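Local structure of DNA-(apurinic or apyrimidinic site) endonuclease 2 (6WCD) at residues Asn53-Phe58 against Val120-Arg125; Ala81-Ser86 against Pro318-Lys323; Tyr245-Gln250 against Phe286-Ile291; Val290-Val295 against Pro302-Met307. The protein acts as a weak endonuclease at abasic sites and as a 3'-5' exonuclease in DNA repair, this chain holding its catalytic domain. All blocks are in the same frame, centred on the assembly; numbering follows the deposited sequence. Where two conformers were deposited one is given.

Contact 1 (Asn53-Phe58 against Val120-Arg125); sequences NSYFSF and VLTQHR
Tyr55 OH donates a 2.7 Å hydrogen bond to Asn53 OD1, which lies at the edge of the tyrosine ring and holds the far end of a side chain whose near end meets Val120 and Thr122. The contact lies between the two sheets of the DNase I-like beta sandwich: 53-57 is an outermost strand of one, and 120-125 belongs to the other. The axes of the two short strands run nearly antiparallel, at 150°, and come within 7.3 Å of each other, so the strands face each other through side chains instead of pairing by backbone. CG2 of Val120 packs 4.1 Å from Tyr55 CB. Further along, CG2 of Thr122 comes obliquely to the ring, 4.0 Å from Tyr55 CD2, with the two side chains crossing at about a right angle. At the other end Ser57 CB stands 4.4 Å from Val120 CB, while Ser57 OG is taken by Glu83 OE1. Ala81 and Pro318 also touch Tyr55, and the touching residues are all buried. Thr122 divides its branches: with OG1 between the backbone N and the carbonyl carbon (chi1 55°), the methyl is left to the tyrosine and OG1 is hydrogen-bonded to His124 NE2 at 2.8 Å.

Contact 2 (Ala81-Ser86 against Pro318-Lys323); sequences AEEGLS and PPLCTK
Apolar packing carries most of the meeting between Leu320 and strand 80-83. With CG anti to the backbone N (chi1 -176°), Leu320 extends toward the strand and lays CD2 against the backbone itself, 3.7 Å from Glu82 N, while the same methyl is 4.0 Å from Ala81 CB. The other branch, CD1, touches the aliphatic part of Glu83, 4.1 Å from its CG, the two side chains crossing at about a right angle. Pro318 adds a second apolar point, its CG 4.0 Å from Ala81 CB, so that the small alanine is met by two residues of the same loop.

A single water makes the polar link. It donates to Ala81 O at 2.8 Å and accepts from Leu320 N at 3.1 Å, serving two backbone groups that do not bond to each other directly. Within the loop, a type I turn from Pro318 to Cys321 is closed by Cys321 N to Pro318 O and projects Leu320 onto the strand.

The carboxylates find their partners outside the contact: Glu83 OE1 forms a salt bridge with Arg60 NH1, and Glu82 meets Tyr99 OH and the backbone N of Val96 and Gly97. Glu82 to Ser86 belong to an inferred Claspin-like CKB motif, which here starts on a sandwich strand of the DNase I-like fold covered by the loop that follows strand 310-312.

Contact 3 (Tyr245-Gln250 against Phe286-Ile291); sequences YFHPTQ and FLDSVI
Phe246 and His247 both carry CG anti to the carbonyl carbon, beside the backbone N (chi1 -68° and -56°), and this swings the two consecutive rings onto Asp288. They stand at the end of helix 242-246 and pack against strand 286-291, an outermost strand of the six-stranded sheet, at a classic beta bulge where Leu287 and Asp288 both face Phe306. The bulge backbone covers the phenyl ring: Asp288 CA makes a CH-pi contact 3.8 Å from the ring centroid of Phe246, over the face, and Tyr245 CD1 covers the opposite face. CZ of the same ring packs 3.7 Å from Phe286 CB. An alanine at Phe246 removes the ring that meets Asp288 CA and Phe286 CB, which would probably open a gap between helix end and bulge. His247 NE2 donates a 2.8 Å hydrogen bond to the syn lone pair of Asp288 OD1, which lies 23° out of the imidazole plane. That oxygen also takes a weak bond from Ser289 N, so two donors hold the carboxylate in its rotation. Ser289 OG, for its part, pairs with Ser242 OG. At the edge of the imidazole, His247 CD2 lies only 3.1 Å from Ser289 O.

Contact 4 (Val290-Val295 against Pro302-Met307); sequences VIMPEV and PVKAFM
Met292 can be traced from CB to its methyl along the proline and lysine that it covers. CB stands 3.6 Å from Pro302 O, the carbonyl that accepts the backbone bond of Met292 N. CG comes next, 4.1 Å from Lys304 CB. SD lies between the two residues, 3.8 Å from Pro302 CB and equally far from Lys304 CB, and a bend at the last torsion (chi3 78°) leaves CE alongside the lysine chain, 4.2 Å from Lys304 CD. The extended lysine continues past this thioether to give NZ to the carbonyl oxygens of Leu25 and Asp26. An alanine in place of Met292 would leave Pro302 CB and the lysine stem without the sulfur and methyl that cover them, and is likely to set that stem freer to move. The backbones form the beta hairpin of strands 286-291 and 303-307: Val290 and Lys304 are an antiparallel hydrogen-bonded pair, Val290 N to Lys304 O being 2.9 Å, and Ile291 and Val303 the non-hydrogen-bonded pair beside it. The hairpin's connection holds Asp299, a magnesium-binding residue, and His300, predicted to be the proton acceptor. A type I turn from Met292 to Val295 brings Val295 CB within 3.6 Å of Pro302 CD. On the strand side, Val290 CG2 meets Phe306 at the ring edge, 4.0 Å from CE1.

How the contacts relate
The four contacts form two pairs; contacts 2 and 3, centres about 30 Å apart, lie on opposite sides of the chain's centre. Contacts 1 and 2, with centres 5 Å apart, touch directly through Ser54-Thr322, and their strands 119-127 and 80-83 are neighbours in one sheet. Contacts 3 and 4, centres 10 Å apart, share Val290 and Ile291 on strand 286-291. The outermost strands of the six-stranded sheet, 53-57 and 286-291, thus belong to contacts 1 and 3. Along the chain, the segments of contacts 1 and 2 alternate, and contact 1 closes before contacts 3 and 4. Contact 2 spans both of these, tying the segment after strand 310-312 to the early strands of the catalytic domain.

Contact 1 (Asn53-Phe58 against Val120-Arg125)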
loop_
_atom_site.group_PDB
_atom_site.type_symbol
_atom_site.label_atom_id
_atom_site.label_comp_id
_atom_site.label_asym_id
_atom_site.label_seq_id
_atom_site.Cartn_x
_atom_site.Cartn_y
_atom_site.Cartn_z
ATOM N N ASN A 53 0.196 -16.262 -3.365
ATOM C CA ASN A 53 0.416 -15.803 -4.727
ATOM C C ASN A 53 0.668 -14.313 -4.642
ATOM O O ASN A 53 -0.049 -13.595 -3.924
ATOM C CB ASN A 53 -0.725 -16.158 -5.691
ATOM C CG ASN A 53 -2.121 -15.772 -5.236
ATOM O OD1 ASN A 53 -2.706 -14.783 -5.733
ATOM N ND2 ASN A 53 -2.688 -16.539 -4.328
ATOM N N SER A 54 1.717 -13.840 -5.306
ATOM C CA SER A 54 2.165 -12.473 -5.084
ATOM C C SER A 54 2.288 -11.672 -6.357
ATOM O O SER A 54 2.473 -12.207 -7.441
ATOM C CB SER A 54 3.494 -12.448 -4.349
ATOM O OG SER A 54 4.561 -12.981 -5.173
ATOM N N TYR A 55 2.232 -10.354 -6.162
ATOM C CA TYR A 55 2.137 -9.332 -7.215
ATOM C C TYR A 55 3.058 -8.194 -6.833
ATOM O O TYR A 55 2.821 -7.506 -5.850
ATOM C CB TYR A 55 0.679 -8.855 -7.380
ATOM C CG TYR A 55 -0.237 -10.050 -7.556
ATOM C CD1 TYR A 55 -0.480 -10.578 -8.829
ATOM C CD2 TYR A 55 -0.723 -10.751 -6.440
ATOM C CE1 TYR A 55 -1.188 -11.760 -9.010
ATOM C CE2 TYR A 55 -1.414 -11.930 -6.600
ATOM C CZ TYR A 55 -1.647 -12.427 -7.891
ATOM O OH TYR A 55 -2.309 -13.611 -8.098
ATOM N N PHE A 56 4.097 -7.999 -7.622
ATOM C CA PHE A 56 5.143 -7.012 -7.335
ATOM C C PHE A 56 5.079 -5.899 -8.356
ATOM O O PHE A 56 4.794 -6.142 -9.546
ATOM C CB PHE A 56 6.554 -7.620 -7.403
ATOM C CG PHE A 56 7.001 -8.322 -6.159
ATOM C CD1 PHE A 56 6.375 -9.415 -5.669
ATOM C CD2 PHE A 56 8.121 -7.861 -5.503
ATOM C CE1 PHE A 56 6.813 -10.053 -4.500
ATOM C CE2 PHE A 56 8.570 -8.467 -4.367
ATOM C CZ PHE A 56 7.939 -9.608 -3.875
ATOM N N SER A 57 5.461 -4.718 -7.934
ATOM C CA SER A 57 5.902 -3.680 -8.852
ATOM C C SER A 57 7.364 -3.439 -8.561
ATOM O O SER A 57 7.742 -3.158 -7.437
ATOM C CB SER A 57 5.089 -2.403 -8.686
ATOM O OG SER A 57 5.527 -1.430 -9.676
ATOM N N PHE A 58 8.178 -3.614 -9.579
ATOM C CA PHE A 58 9.617 -3.452 -9.496
ATOM C C PHE A 58 10.054 -2.100 -10.038
ATOM O O PHE A 58 9.629 -1.700 -11.130
ATOM C CB PHE A 58 10.284 -4.526 -10.337
ATOM C CG PHE A 58 9.915 -5.915 -9.988
ATOM C CD1 PHE A 58 10.438 -6.539 -8.889
ATOM C CD2 PHE A 58 9.094 -6.655 -10.833
ATOM C CE1 PHE A 58 10.157 -7.843 -8.576
ATOM C CE2 PHE A 58 8.751 -7.974 -10.537
ATOM C CZ PHE A 58 9.314 -8.590 -9.426
ATOM N N VAL A 120 0.993 -1.109 -6.637
ATOM C CA VAL A 120 0.453 -2.324 -7.228
ATOM C C VAL A 120 -1.004 -2.413 -6.784
ATOM O O VAL A 120 -1.349 -2.078 -5.640
ATOM C CB VAL A 120 1.302 -3.571 -6.887
ATOM C CG1 VAL A 120 1.261 -3.901 -5.468
ATOM C CG2 VAL A 120 0.886 -4.772 -7.760
ATOM N N LEU A 121 -1.844 -2.777 -7.717
ATOM C CA LEU A 121 -3.294 -2.889 -7.511
ATOM C C LEU A 121 -3.730 -4.327 -7.686
ATOM O O LEU A 121 -3.357 -4.989 -8.663
ATOM C CB LEU A 121 -4.096 -2.032 -8.489
ATOM C CG LEU A 121 -4.007 -0.529 -8.212
ATOM C CD1 LEU A 121 -2.663 0.050 -8.486
ATOM C CD2 LEU A 121 -5.103 0.185 -9.015
ATOM N N THR A 122 -4.547 -4.816 -6.736
ATOM C CA THR A 122 -5.144 -6.147 -6.856
ATOM C C THR A 122 -6.647 -5.993 -6.646
ATOM O O THR A 122 -7.081 -5.154 -5.856
ATOM C CB THR A 122 -4.527 -7.158 -5.872
ATOM O OG1 THR A 122 -4.589 -6.702 -4.530
ATOM C CG2 THR A 122 -3.056 -7.500 -6.178
ATOM N N GLN A 123 -7.429 -6.755 -7.403
ATOM C CA GLN A 123 -8.875 -6.645 -7.326
ATOM C C GLN A 123 -9.444 -7.993 -6.937
ATOM O O GLN A 123 -9.126 -9.005 -7.554
ATOM C CB GLN A 123 -9.417 -6.153 -8.666
ATOM C CG GLN A 123 -10.845 -5.793 -8.684
ATOM C CD GLN A 123 -11.170 -5.055 -9.969
ATOM O OE1 GLN A 123 -11.434 -5.684 -10.994
ATOM N NE2 GLN A 123 -11.114 -3.728 -9.931
ATOM N N HIS A 124 -10.310 -7.976 -5.917
ATOM C CA HIS A 124 -10.788 -9.155 -5.215
ATOM C C HIS A 124 -12.308 -9.118 -5.200
ATOM O O HIS A 124 -12.903 -8.103 -4.831
ATOM C CB HIS A 124 -10.265 -9.145 -3.769
ATOM C CG HIS A 124 -8.779 -8.966 -3.665
ATOM N ND1 HIS A 124 -7.903 -10.018 -3.565
ATOM C CD2 HIS A 124 -8.016 -7.845 -3.715
ATOM C CE1 HIS A 124 -6.661 -9.548 -3.560
ATOM N NE2 HIS A 124 -6.700 -8.242 -3.638
ATOM N N ARG A 125 -12.954 -10.228 -5.472
ATOM C CA ARG A 125 -14.396 -10.259 -5.239
ATOM C C ARG A 125 -14.645 -10.585 -3.769
ATOM O O ARG A 125 -13.927 -11.394 -3.163
ATOM C CB ARG A 125 -15.049 -11.293 -6.125
ATOM C CG ARG A 125 -15.005 -10.927 -7.606
ATOM C CD ARG A 125 -15.898 -9.692 -7.951
ATOM N NE ARG A 125 -17.242 -10.097 -8.387
ATOM C CZ ARG A 125 -18.256 -9.270 -8.649
ATOM N NH1 ARG A 125 -19.417 -9.762 -9.055
ATOM N NH2 ARG A 125 -18.137 -7.961 -8.503
#

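Contact 2 (Ala81-Ser86 against Pro318-Lys323)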
loop_
_atom_site.group_PDB
_atom_site.type_symbol
_atom_site.label_atom_id
_atom_site.label_comp_id
_atom_site.label_asym_id
_atom_site.label_seq_id
_atom_site.Cartn_x
_atom_site.Cartn_y
_atom_site.Cartn_z
ATOM N N ALA A 81 -5.049 -7.775 -11.546
ATOM C CA ALA A 81 -3.915 -7.156 -10.873
ATOM C C ALA A 81 -3.134 -6.324 -11.879
ATOM O O ALA A 81 -3.020 -6.696 -13.048
ATOM C CB ALA A 81 -2.974 -8.193 -10.233
ATOM N N GLU A 82 -2.610 -5.204 -11.425
ATOM C CA GLU A 82 -1.942 -4.258 -12.308
ATOM C C GLU A 82 -0.890 -3.470 -11.572
ATOM O O GLU A 82 -1.128 -3.058 -10.437
ATOM C CB GLU A 82 -3.002 -3.322 -12.911
ATOM C CG GLU A 82 -2.514 -2.429 -14.012
ATOM C CD GLU A 82 -3.634 -1.583 -14.670
ATOM O OE1 GLU A 82 -4.822 -1.860 -14.459
ATOM O OE2 GLU A 82 -3.293 -0.649 -15.410
ATOM N N GLU A 83 0.250 -3.183 -12.223
ATOM C CA GLU A 83 1.294 -2.348 -11.677
ATOM C C GLU A 83 0.990 -0.877 -11.974
ATOM O O GLU A 83 0.534 -0.533 -13.078
ATOM C CB GLU A 83 2.627 -2.677 -12.370
ATOM C CG GLU A 83 3.573 -3.584 -11.775
ATOM C CD GLU A 83 4.902 -3.424 -12.539
ATOM O OE1 GLU A 83 5.773 -2.661 -12.067
ATOM O OE2 GLU A 83 5.022 -3.995 -13.646
ATOM N N GLY A 84 1.329 -0.003 -11.042
ATOM C CA GLY A 84 1.327 1.408 -11.296
ATOM C C GLY A 84 -0.054 1.995 -11.120
ATOM O O GLY A 84 -1.036 1.295 -10.925
ATOM N N LEU A 85 -0.114 3.312 -11.216
ATOM C CA LEU A 85 -1.361 4.071 -11.108
ATOM C C LEU A 85 -1.899 4.595 -12.415
ATOM O O LEU A 85 -3.084 4.999 -12.448
ATOM C CB LEU A 85 -1.169 5.277 -10.175
ATOM C CG LEU A 85 -0.812 4.929 -8.744
ATOM C CD1 LEU A 85 -0.406 6.164 -7.980
ATOM C CD2 LEU A 85 -1.924 4.220 -8.041
ATOM N N SER A 86 -1.117 4.602 -13.482
ATOM C CA SER A 86 -1.514 5.268 -14.711
ATOM C C SER A 86 -1.823 4.345 -15.875
ATOM O O SER A 86 -2.368 4.828 -16.876
ATOM C CB SER A 86 -0.439 6.235 -15.182
ATOM O OG SER A 86 0.632 5.538 -15.777
ATOM N N PRO A 318 -3.866 -13.917 -11.945
ATOM C CA PRO A 318 -3.757 -13.073 -13.119
ATOM C C PRO A 318 -2.309 -12.947 -13.581
ATOM O O PRO A 318 -1.386 -13.250 -12.817
ATOM C CB PRO A 318 -4.324 -11.734 -12.662
ATOM C CG PRO A 318 -4.412 -11.764 -11.182
ATOM C CD PRO A 318 -4.326 -13.195 -10.735
ATOM N N PRO A 319 -2.074 -12.452 -14.794
ATOM C CA PRO A 319 -0.731 -12.570 -15.409
ATOM C C PRO A 319 0.378 -11.839 -14.679
ATOM O O PRO A 319 1.558 -12.164 -14.924
ATOM C CB PRO A 319 -0.945 -11.970 -16.814
ATOM C CG PRO A 319 -2.387 -12.203 -17.104
ATOM C CD PRO A 319 -3.121 -12.092 -15.778
ATOM N N LEU A 320 0.082 -10.867 -13.845
ATOM C CA LEU A 320 1.102 -10.135 -13.113
ATOM C C LEU A 320 1.747 -11.003 -12.048
ATOM O O LEU A 320 2.791 -10.638 -11.525
ATOM C CB LEU A 320 0.522 -8.889 -12.449
ATOM C CG LEU A 320 1.459 -7.954 -11.719
ATOM C CD1 LEU A 320 2.555 -7.410 -12.629
ATOM C CD2 LEU A 320 0.677 -6.774 -11.142
ATOM N N CYS A 321 1.153 -12.112 -11.709
ATOM C CA CYS A 321 1.689 -12.915 -10.615
ATOM C C CYS A 321 3.154 -13.295 -10.885
ATOM O O CYS A 321 3.544 -13.670 -12.010
ATOM C CB CYS A 321 0.866 -14.186 -10.426
ATOM S SG CYS A 321 1.320 -15.188 -9.015
ATOM N N THR A 322 3.969 -13.209 -9.828
ATOM C CA THR A 322 5.387 -13.531 -9.890
ATOM C C THR A 322 5.657 -14.947 -10.361
ATOM O O THR A 322 6.734 -15.231 -10.913
ATOM C CB THR A 322 6.030 -13.331 -8.523
ATOM O OG1 THR A 322 5.316 -14.085 -7.565
ATOM C CG2 THR A 322 6.040 -11.884 -8.098
ATOM N N LYS A 323 4.705 -15.869 -10.170
ATOM C CA LYS A 323 4.976 -17.250 -10.567
ATOM C C LYS A 323 5.132 -17.385 -12.074
ATOM O O LYS A 323 5.693 -18.375 -12.534
ATOM C CB LYS A 323 3.871 -18.162 -10.061
ATOM C CG LYS A 323 2.557 -18.055 -10.755
ATOM C CD LYS A 323 1.571 -19.017 -10.050
ATOM C CE LYS A 323 0.298 -19.157 -10.792
ATOM N NZ LYS A 323 -0.600 -20.099 -10.066
HETATM O O HOH W 1 -2.440 -9.187 -14.227
#

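Contact 3 (Tyr245-Gln250 against Phe286-Ile291)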
loop_
_atom_site.group_PDB
_atom_site.type_symbol
_atom_site.label_atom_id
_atom_site.label_comp_id
_atom_site.label_asym_id
_atom_site.label_seq_id
_atom_site.Cartn_x
_atom_site.Cartn_y
_atom_site.Cartn_z
ATOM N N TYR A 245 -11.093 5.977 12.494
ATOM C CA TYR A 245 -12.497 5.660 12.625
ATOM C C TYR A 245 -12.728 4.889 13.919
ATOM O O TYR A 245 -13.722 5.089 14.604
ATOM C CB TYR A 245 -12.938 4.840 11.402
ATOM C CG TYR A 245 -14.424 4.551 11.336
ATOM C CD1 TYR A 245 -14.938 3.348 11.794
ATOM C CD2 TYR A 245 -15.302 5.462 10.772
ATOM C CE1 TYR A 245 -16.298 3.069 11.725
ATOM C CE2 TYR A 245 -16.642 5.180 10.697
ATOM C CZ TYR A 245 -17.137 4.008 11.183
ATOM O OH TYR A 245 -18.486 3.741 11.111
ATOM N N PHE A 246 -11.781 3.996 14.264
ATOM C CA PHE A 246 -11.965 3.162 15.451
ATOM C C PHE A 246 -11.233 3.685 16.677
ATOM O O PHE A 246 -11.625 3.349 17.790
ATOM C CB PHE A 246 -11.520 1.728 15.120
ATOM C CG PHE A 246 -12.412 1.037 14.122
ATOM C CD1 PHE A 246 -13.643 0.555 14.512
ATOM C CD2 PHE A 246 -12.032 0.916 12.814
ATOM C CE1 PHE A 246 -14.467 -0.077 13.602
ATOM C CE2 PHE A 246 -12.857 0.303 11.927
ATOM C CZ PHE A 246 -14.059 -0.181 12.317
ATOM N N HIS A 247 -10.182 4.492 16.490
ATOM C CA HIS A 247 -9.338 4.968 17.591
ATOM C C HIS A 247 -9.081 6.464 17.444
ATOM O O HIS A 247 -7.939 6.902 17.236
ATOM C CB HIS A 247 -8.036 4.175 17.594
ATOM C CG HIS A 247 -8.295 2.717 17.668
ATOM N ND1 HIS A 247 -8.785 2.127 18.814
ATOM C CD2 HIS A 247 -8.246 1.756 16.719
ATOM C CE1 HIS A 247 -9.004 0.838 18.572
ATOM N NE2 HIS A 247 -8.679 0.585 17.315
ATOM N N PRO A 248 -10.124 7.265 17.494
ATOM C CA PRO A 248 -9.975 8.683 17.091
ATOM C C PRO A 248 -9.098 9.500 18.012
ATOM O O PRO A 248 -8.595 10.549 17.564
ATOM C CB PRO A 248 -11.420 9.219 17.118
ATOM C CG PRO A 248 -12.174 8.256 17.947
ATOM C CD PRO A 248 -11.540 6.905 17.699
ATOM N N THR A 249 -8.928 9.108 19.273
ATOM C CA THR A 249 -8.170 9.912 20.237
ATOM C C THR A 249 -6.913 9.215 20.755
ATOM O O THR A 249 -6.226 9.766 21.633
ATOM C CB THR A 249 -9.040 10.303 21.439
ATOM O OG1 THR A 249 -9.391 9.137 22.182
ATOM C CG2 THR A 249 -10.298 11.027 21.007
ATOM N N GLN A 250 -6.564 8.044 20.237
ATOM C CA GLN A 250 -5.423 7.310 20.793
ATOM C C GLN A 250 -4.118 8.078 20.549
ATOM O O GLN A 250 -3.808 8.427 19.405
ATOM C CB GLN A 250 -5.347 5.928 20.154
ATOM C CG GLN A 250 -4.250 5.026 20.689
ATOM C CD GLN A 250 -4.310 3.608 20.132
ATOM O OE1 GLN A 250 -5.396 3.048 19.886
ATOM N NE2 GLN A 250 -3.140 3.019 19.907
ATOM N N PHE A 286 -15.776 -2.959 8.034
ATOM C CA PHE A 286 -14.640 -3.039 8.940
ATOM C C PHE A 286 -15.094 -3.341 10.365
ATOM O O PHE A 286 -16.126 -2.859 10.833
ATOM C CB PHE A 286 -13.820 -1.733 8.966
ATOM C CG PHE A 286 -12.783 -1.592 7.887
ATOM C CD1 PHE A 286 -13.045 -1.787 6.558
ATOM C CD2 PHE A 286 -11.489 -1.184 8.234
ATOM C CE1 PHE A 286 -12.043 -1.596 5.586
ATOM C CE2 PHE A 286 -10.501 -1.001 7.266
ATOM C CZ PHE A 286 -10.785 -1.206 5.955
ATOM N N LEU A 287 -14.281 -4.152 11.057
ATOM C CA LEU A 287 -14.420 -4.387 12.477
ATOM C C LEU A 287 -13.407 -3.601 13.317
ATOM O O LEU A 287 -13.740 -3.225 14.465
ATOM C CB LEU A 287 -14.278 -5.893 12.774
ATOM C CG LEU A 287 -15.434 -6.733 12.246
ATOM C CD1 LEU A 287 -15.002 -8.189 12.215
ATOM C CD2 LEU A 287 -16.693 -6.588 13.061
ATOM N N ASP A 288 -12.188 -3.461 12.829
ATOM C CA ASP A 288 -11.157 -2.741 13.565
ATOM C C ASP A 288 -10.022 -2.422 12.615
ATOM O O ASP A 288 -9.915 -2.977 11.523
ATOM C CB ASP A 288 -10.674 -3.561 14.751
ATOM C CG ASP A 288 -10.012 -2.725 15.869
ATOM O OD1 ASP A 288 -9.880 -1.473 15.785
ATOM O OD2 ASP A 288 -9.653 -3.370 16.903
ATOM N N SER A 289 -9.164 -1.496 13.039
ATOM C CA SER A 289 -7.945 -1.125 12.337
ATOM C C SER A 289 -6.968 -0.722 13.413
ATOM O O SER A 289 -7.323 0.114 14.249
ATOM C CB SER A 289 -8.221 0.016 11.375
ATOM O OG SER A 289 -7.070 0.374 10.667
ATOM N N VAL A 290 -5.782 -1.323 13.428
ATOM C CA VAL A 290 -4.853 -1.233 14.528
ATOM C C VAL A 290 -3.429 -1.023 14.006
ATOM O O VAL A 290 -3.123 -1.187 12.808
ATOM C CB VAL A 290 -4.879 -2.489 15.426
ATOM C CG1 VAL A 290 -6.320 -2.786 15.929
ATOM C CG2 VAL A 290 -4.344 -3.667 14.698
ATOM N N ILE A 291 -2.554 -0.706 14.945
ATOM C CA ILE A 291 -1.101 -0.653 14.773
ATOM C C ILE A 291 -0.550 -1.928 15.399
ATOM O O ILE A 291 -1.062 -2.410 16.409
ATOM C CB ILE A 291 -0.474 0.583 15.461
ATOM C CG1 ILE A 291 -1.343 1.826 15.308
ATOM C CG2 ILE A 291 0.948 0.824 14.939
ATOM C CD1 ILE A 291 -1.485 2.276 13.883
#

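Contact 4 (Val290-Val295 against Pro302-Met307)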
loop_
_atom_site.group_PDB
_atom_site.type_symbol
_atom_site.label_atom_id
_atom_site.label_comp_id
_atom_site.label_asym_id
_atom_site.label_seq_id
_atom_site.Cartn_x
_atom_site.Cartn_y
_atom_site.Cartn_z
ATOM N N VAL A 290 -5.782 -1.323 13.428
ATOM C CA VAL A 290 -4.853 -1.233 14.528
ATOM C C VAL A 290 -3.429 -1.023 14.006
ATOM O O VAL A 290 -3.123 -1.187 12.808
ATOM C CB VAL A 290 -4.879 -2.489 15.426
ATOM C CG1 VAL A 290 -6.320 -2.786 15.929
ATOM C CG2 VAL A 290 -4.344 -3.667 14.698
ATOM N N ILE A 291 -2.554 -0.706 14.945
ATOM C CA ILE A 291 -1.101 -0.653 14.773
ATOM C C ILE A 291 -0.550 -1.928 15.399
ATOM O O ILE A 291 -1.062 -2.410 16.409
ATOM C CB ILE A 291 -0.474 0.583 15.461
ATOM C CG1 ILE A 291 -1.343 1.826 15.308
ATOM C CG2 ILE A 291 0.948 0.824 14.939
ATOM C CD1 ILE A 291 -1.485 2.276 13.883
ATOM N N MET A 292 0.530 -2.473 14.841
ATOM C CA MET A 292 1.210 -3.669 15.369
ATOM C C MET A 292 2.639 -3.339 15.823
ATOM O O MET A 292 3.623 -3.760 15.209
ATOM C CB MET A 292 1.237 -4.751 14.279
ATOM C CG MET A 292 -0.105 -5.163 13.671
ATOM S SD MET A 292 0.071 -6.464 12.412
ATOM C CE MET A 292 0.283 -7.879 13.502
ATOM N N PRO A 293 2.797 -2.573 16.909
ATOM C CA PRO A 293 4.136 -2.106 17.278
ATOM C C PRO A 293 5.037 -3.223 17.787
ATOM O O PRO A 293 6.260 -2.981 17.926
ATOM C CB PRO A 293 3.847 -1.077 18.381
ATOM C CG PRO A 293 2.602 -1.432 18.916
ATOM C CD PRO A 293 1.766 -2.026 17.784
ATOM N N GLU A 294 4.475 -4.398 18.061
ATOM C CA GLU A 294 5.260 -5.529 18.518
ATOM C C GLU A 294 6.078 -6.187 17.435
ATOM O O GLU A 294 6.984 -6.982 17.754
ATOM C CB GLU A 294 4.342 -6.597 19.158
ATOM C CG GLU A 294 3.426 -7.397 18.195
ATOM C CD GLU A 294 2.180 -6.662 17.684
ATOM O OE1 GLU A 294 1.954 -5.495 18.045
ATOM O OE2 GLU A 294 1.400 -7.306 16.922
ATOM N N VAL A 295 5.762 -5.928 16.168
ATOM C CA VAL A 295 6.442 -6.589 15.064
ATOM C C VAL A 295 7.729 -5.840 14.755
ATOM O O VAL A 295 7.682 -4.662 14.343
ATOM C CB VAL A 295 5.550 -6.648 13.829
ATOM C CG1 VAL A 295 6.267 -7.291 12.657
ATOM C CG2 VAL A 295 4.270 -7.391 14.137
ATOM N N PRO A 302 3.958 -2.698 11.186
ATOM C CA PRO A 302 2.767 -2.869 10.363
ATOM C C PRO A 302 1.528 -2.202 10.943
ATOM O O PRO A 302 1.437 -1.884 12.140
ATOM C CB PRO A 302 2.545 -4.391 10.361
ATOM C CG PRO A 302 3.819 -4.971 10.864
ATOM C CD PRO A 302 4.380 -3.933 11.819
ATOM N N VAL A 303 0.545 -2.055 10.064
ATOM C CA VAL A 303 -0.835 -1.740 10.424
ATOM C C VAL A 303 -1.733 -2.850 9.869
ATOM O O VAL A 303 -1.387 -3.531 8.903
ATOM C CB VAL A 303 -1.267 -0.366 9.920
ATOM C CG1 VAL A 303 -0.387 0.714 10.560
ATOM C CG2 VAL A 303 -1.115 -0.227 8.409
ATOM N N LYS A 304 -2.854 -3.097 10.544
ATOM C CA LYS A 304 -3.690 -4.249 10.214
ATOM C C LYS A 304 -5.155 -3.885 10.351
ATOM O O LYS A 304 -5.561 -3.241 11.321
ATOM C CB LYS A 304 -3.332 -5.434 11.119
ATOM C CG LYS A 304 -4.072 -6.728 10.826
ATOM C CD LYS A 304 -3.427 -7.893 11.601
ATOM C CE LYS A 304 -4.119 -9.156 11.283
ATOM N NZ LYS A 304 -3.373 -10.235 12.036
ATOM N N ALA A 305 -5.963 -4.322 9.393
ATOM C CA ALA A 305 -7.400 -4.171 9.470
ATOM C C ALA A 305 -8.094 -5.524 9.478
ATOM O O ALA A 305 -7.611 -6.505 8.874
ATOM C CB ALA A 305 -7.940 -3.351 8.331
ATOM N N PHE A 306 -9.239 -5.525 10.138
ATOM C CA PHE A 306 -10.071 -6.714 10.388
ATOM C C PHE A 306 -11.413 -6.374 9.771
ATOM O O PHE A 306 -12.012 -5.352 10.110
ATOM C CB PHE A 306 -10.217 -6.997 11.891
ATOM C CG PHE A 306 -8.896 -7.267 12.587
ATOM C CD1 PHE A 306 -8.079 -6.221 12.997
ATOM C CD2 PHE A 306 -8.486 -8.556 12.877
ATOM C CE1 PHE A 306 -6.885 -6.495 13.606
ATOM C CE2 PHE A 306 -7.314 -8.804 13.523
ATOM C CZ PHE A 306 -6.512 -7.730 13.895
ATOM N N MET A 307 -11.889 -7.225 8.866
ATOM C CA MET A 307 -13.111 -6.955 8.123
ATOM C C MET A 307 -14.045 -8.167 8.172
ATOM O O MET A 307 -13.599 -9.303 8.287
ATOM C CB MET A 307 -12.733 -6.614 6.675
ATOM C CG MET A 307 -11.664 -5.488 6.599
ATOM S SD MET A 307 -10.959 -5.344 4.929
ATOM C CE MET A 307 -12.423 -4.831 4.026
#